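PDB 2PY2: antifreeze protein type II from Clupea harengus, which probably binds to ice crystals and restrains their growth in a calcium-dependent manner, using a C-type lectin-like fold. Local coordinates for residues F18-A28 and I60-D68. Residues are numbered along the deposited sequence; the frame is centred on the assembly and turned at random.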
loop_
_atom_site.group_PDB
_atom_site.type_symbol
_atom_site.label_atom_id
_atom_site.label_comp_id
_atom_site.label_asym_id
_atom_site.label_seq_id
_atom_site.Cartn_x
_atom_site.Cartn_y
_atom_site.Cartn_z
ATOM N N PHE A 18 -7.660 -0.531 7.116
ATOM C CA PHE A 18 -6.804 -1.703 7.110
ATOM C C PHE A 18 -7.721 -2.891 6.854
ATOM O O PHE A 18 -8.686 -3.112 7.594
ATOM C CB PHE A 18 -6.102 -1.879 8.466
ATOM C CG PHE A 18 -5.306 -3.158 8.582
ATOM C CD1 PHE A 18 -4.141 -3.346 7.839
ATOM C CD2 PHE A 18 -5.716 -4.171 9.440
ATOM C CE1 PHE A 18 -3.397 -4.529 7.952
ATOM C CE2 PHE A 18 -4.979 -5.359 9.563
ATOM C CZ PHE A 18 -3.817 -5.538 8.817
ATOM N N ASN A 19 -7.442 -3.626 5.783
ATOM C CA ASN A 19 -8.222 -4.808 5.433
ATOM C C ASN A 19 -7.371 -6.007 5.841
ATOM O O ASN A 19 -6.372 -6.312 5.198
ATOM C CB ASN A 19 -8.490 -4.819 3.924
ATOM C CG ASN A 19 -9.290 -6.019 3.479
ATOM O OD1 ASN A 19 -9.757 -6.809 4.296
ATOM N ND2 ASN A 19 -9.455 -6.164 2.166
ATOM N N PRO A 20 -7.749 -6.704 6.928
ATOM C CA PRO A 20 -6.957 -7.858 7.360
ATOM C C PRO A 20 -7.056 -9.100 6.477
ATOM O O PRO A 20 -6.225 -9.998 6.578
ATOM C CB PRO A 20 -7.461 -8.105 8.781
ATOM C CG PRO A 20 -8.906 -7.728 8.675
ATOM C CD PRO A 20 -8.866 -6.452 7.861
ATOM N N LEU A 21 -8.055 -9.147 5.604
ATOM C CA LEU A 21 -8.235 -10.297 4.725
ATOM C C LEU A 21 -6.999 -10.540 3.855
ATOM O O LEU A 21 -6.470 -9.607 3.263
ATOM C CB LEU A 21 -9.462 -10.070 3.847
ATOM C CG LEU A 21 -9.913 -11.204 2.929
ATOM C CD1 LEU A 21 -10.044 -12.507 3.709
ATOM C CD2 LEU A 21 -11.254 -10.806 2.300
ATOM N N GLN A 22 -6.544 -11.792 3.801
ATOM C CA GLN A 22 -5.379 -12.191 3.001
ATOM C C GLN A 22 -5.788 -12.335 1.533
ATOM O O GLN A 22 -6.504 -13.263 1.173
ATOM C CB GLN A 22 -4.832 -13.525 3.512
ATOM C CG GLN A 22 -4.320 -13.467 4.939
ATOM C CD GLN A 22 -3.053 -12.657 5.051
ATOM O OE1 GLN A 22 -1.970 -13.119 4.681
ATOM N NE2 GLN A 22 -3.178 -11.434 5.550
ATOM N N LEU A 23 -5.312 -11.423 0.691
ATOM C CA LEU A 23 -5.666 -11.428 -0.727
ATOM C C LEU A 23 -4.474 -11.092 -1.604
ATOM O O LEU A 23 -3.561 -10.388 -1.156
ATOM C CB LEU A 23 -6.725 -10.362 -0.984
ATOM C CG LEU A 23 -8.027 -10.452 -0.194
ATOM C CD1 LEU A 23 -8.773 -9.128 -0.275
ATOM C CD2 LEU A 23 -8.863 -11.587 -0.760
ATOM N N HIS A 24 -4.471 -11.561 -2.854
ATOM C CA HIS A 24 -3.361 -11.160 -3.705
ATOM C C HIS A 24 -3.616 -9.704 -4.087
ATOM O O HIS A 24 -4.704 -9.180 -3.860
ATOM C CB HIS A 24 -3.141 -12.085 -4.936
ATOM C CG HIS A 24 -4.310 -12.243 -5.860
ATOM N ND1 HIS A 24 -5.053 -11.182 -6.328
ATOM C CD2 HIS A 24 -4.762 -13.336 -6.522
ATOM C CE1 HIS A 24 -5.906 -11.612 -7.242
ATOM N NE2 HIS A 24 -5.748 -12.916 -7.379
ATOM N N TRP A 25 -2.614 -9.041 -4.649
ATOM C CA TRP A 25 -2.728 -7.620 -4.962
ATOM C C TRP A 25 -3.966 -7.195 -5.740
ATOM O O TRP A 25 -4.632 -6.223 -5.376
ATOM C CB TRP A 25 -1.464 -7.146 -5.684
ATOM C CG TRP A 25 -1.342 -5.645 -5.743
ATOM C CD1 TRP A 25 -0.655 -4.833 -4.871
ATOM C CD2 TRP A 25 -1.932 -4.780 -6.716
ATOM N NE1 TRP A 25 -0.780 -3.513 -5.260
ATOM C CE2 TRP A 25 -1.560 -3.457 -6.385
ATOM C CE3 TRP A 25 -2.745 -4.996 -7.843
ATOM C CZ2 TRP A 25 -1.973 -2.350 -7.144
ATOM C CZ3 TRP A 25 -3.153 -3.896 -8.591
ATOM C CH2 TRP A 25 -2.766 -2.594 -8.238
ATOM N N ALA A 26 -4.273 -7.915 -6.813
ATOM C CA ALA A 26 -5.433 -7.594 -7.636
ATOM C C ALA A 26 -6.744 -7.704 -6.857
ATOM O O ALA A 26 -7.603 -6.825 -6.973
ATOM C CB ALA A 26 -5.467 -8.502 -8.873
ATOM N N ASP A 27 -6.904 -8.769 -6.074
ATOM C CA ASP A 27 -8.120 -8.937 -5.269
ATOM C C ASP A 27 -8.203 -7.843 -4.200
ATOM O O ASP A 27 -9.286 -7.364 -3.876
ATOM C CB ASP A 27 -8.160 -10.321 -4.602
ATOM C CG ASP A 27 -8.651 -11.419 -5.544
ATOM O OD1 ASP A 27 -9.150 -11.091 -6.644
ATOM O OD2 ASP A 27 -8.551 -12.616 -5.181
ATOM N N ALA A 28 -7.052 -7.452 -3.653
ATOM C CA ALA A 28 -7.001 -6.391 -2.647
ATOM C C ALA A 28 -7.485 -5.071 -3.256
ATOM O O ALA A 28 -8.246 -4.322 -2.639
ATOM C CB ALA A 28 -5.572 -6.233 -2.130
ATOM N N ILE A 60 1.762 -5.509 10.674
ATOM C CA ILE A 60 1.523 -6.568 9.706
ATOM C C ILE A 60 1.809 -6.185 8.257
ATOM O O ILE A 60 1.317 -5.159 7.774
ATOM C CB ILE A 60 0.058 -7.050 9.823
ATOM C CG1 ILE A 60 -0.203 -7.551 11.246
ATOM C CG2 ILE A 60 -0.220 -8.177 8.837
ATOM C CD1 ILE A 60 -1.675 -7.708 11.585
ATOM N N PRO A 61 2.622 -6.998 7.556
ATOM C CA PRO A 61 2.986 -6.776 6.144
ATOM C C PRO A 61 1.694 -6.567 5.354
ATOM O O PRO A 61 0.761 -7.371 5.452
ATOM C CB PRO A 61 3.690 -8.069 5.771
ATOM C CG PRO A 61 4.395 -8.428 7.043
ATOM C CD PRO A 61 3.320 -8.183 8.091
ATOM N N SER A 62 1.644 -5.500 4.563
ATOM C CA SER A 62 0.429 -5.166 3.831
ATOM C C SER A 62 0.665 -4.621 2.418
ATOM O O SER A 62 1.664 -3.966 2.152
ATOM C CB SER A 62 -0.351 -4.109 4.618
ATOM O OG SER A 62 -0.659 -4.541 5.936
ATOM N N TRP A 63 -0.274 -4.906 1.521
ATOM C CA TRP A 63 -0.207 -4.395 0.154
ATOM C C TRP A 63 -0.589 -2.915 0.153
ATOM O O TRP A 63 -1.488 -2.504 0.892
ATOM C CB TRP A 63 -1.245 -5.092 -0.732
ATOM C CG TRP A 63 -0.918 -6.460 -1.166
ATOM C CD1 TRP A 63 -1.708 -7.566 -1.051
ATOM C CD2 TRP A 63 0.252 -6.870 -1.866
ATOM N NE1 TRP A 63 -1.098 -8.642 -1.637
ATOM C CE2 TRP A 63 0.107 -8.243 -2.151
ATOM C CE3 TRP A 63 1.413 -6.208 -2.287
ATOM C CZ2 TRP A 63 1.077 -8.971 -2.841
ATOM C CZ3 TRP A 63 2.380 -6.934 -2.973
ATOM C CH2 TRP A 63 2.202 -8.300 -3.243
ATOM N N ILE A 64 0.098 -2.126 -0.667
ATOM C CA ILE A 64 -0.266 -0.740 -0.869
ATOM C C ILE A 64 -0.418 -0.605 -2.392
ATOM O O ILE A 64 -0.053 -1.517 -3.132
ATOM C CB ILE A 64 0.735 0.283 -0.257
ATOM C CG1 ILE A 64 2.171 -0.009 -0.657
ATOM C CG2 ILE A 64 0.555 0.297 1.260
ATOM C CD1 ILE A 64 3.136 1.059 -0.121
ATOM N N GLY A 65 -0.953 0.516 -2.854
ATOM C CA GLY A 65 -1.250 0.653 -4.273
ATOM C C GLY A 65 -0.224 1.026 -5.314
ATOM O O GLY A 65 -0.587 1.652 -6.312
ATOM N N GLY A 66 1.029 0.634 -5.118
ATOM C CA GLY A 66 2.049 0.991 -6.089
ATOM C C GLY A 66 2.637 -0.195 -6.817
ATOM O O GLY A 66 2.748 -1.280 -6.254
ATOM N N THR A 67 2.987 0.001 -8.087
ATOM C CA THR A 67 3.592 -1.066 -8.875
ATOM C C THR A 67 4.369 -0.490 -10.054
ATOM O O THR A 67 4.146 0.653 -10.446
ATOM C CB THR A 67 2.536 -2.058 -9.468
ATOM O OG1 THR A 67 2.148 -1.616 -10.772
ATOM C CG2 THR A 67 1.286 -2.148 -8.591
ATOM N N ASP A 68 5.303 -1.279 -10.589
ATOM C CA ASP A 68 6.059 -0.888 -11.784
ATOM C C ASP A 68 5.914 -2.102 -12.712
ATOM O O ASP A 68 6.853 -2.517 -13.385
ATOM C CB ASP A 68 7.545 -0.576 -11.452
ATOM C CG ASP A 68 8.382 -1.816 -11.152
ATOM O OD1 ASP A 68 7.857 -2.804 -10.596
ATOM O OD2 ASP A 68 9.601 -1.791 -11.464
#
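W25, in the first turn of helix 25-33, turns the edge of its indole onto the face of W63, a T-shaped pair with its planes at 84° and CD1 of W25 lying 3.6 Å from CE3 of W63. CB of W25 adds a CH-pi contact over the six-membered ring of W63. CG anti to the backbone N (chi1 -166°) brings the five-membered ring of W25 against both W63 and the next carbonyl of strand 62-64: W25 NE1 donates to I64 O at 3.0 Å, with an N-H...O angle of 153°. CG2 of T67 touches the six-membered part of the W25 indole, 3.6 Å from W25 CZ2. The bond and the edge-to-face contact probably limit the turning of the W25 ring. NE1 of W63 is held less firmly, by weak hydrogen bonds to L23 O and to H119 O, while H121 makes a further edge-to-face contact with this indole. W63, I64 and T67 are buried here, although W25 itself is partly exposed. Toward I60 the packing thins: F18 presents its ring edge to S62, with CE1 3.4 Å from OG, and CZ merely reaches I60 CD1 at 4.1 Å. W25 thus packs against strand 62-64 and T67 of strand 66-67, where helix 25-33 meets the sheet of the C-type lectin-like fold.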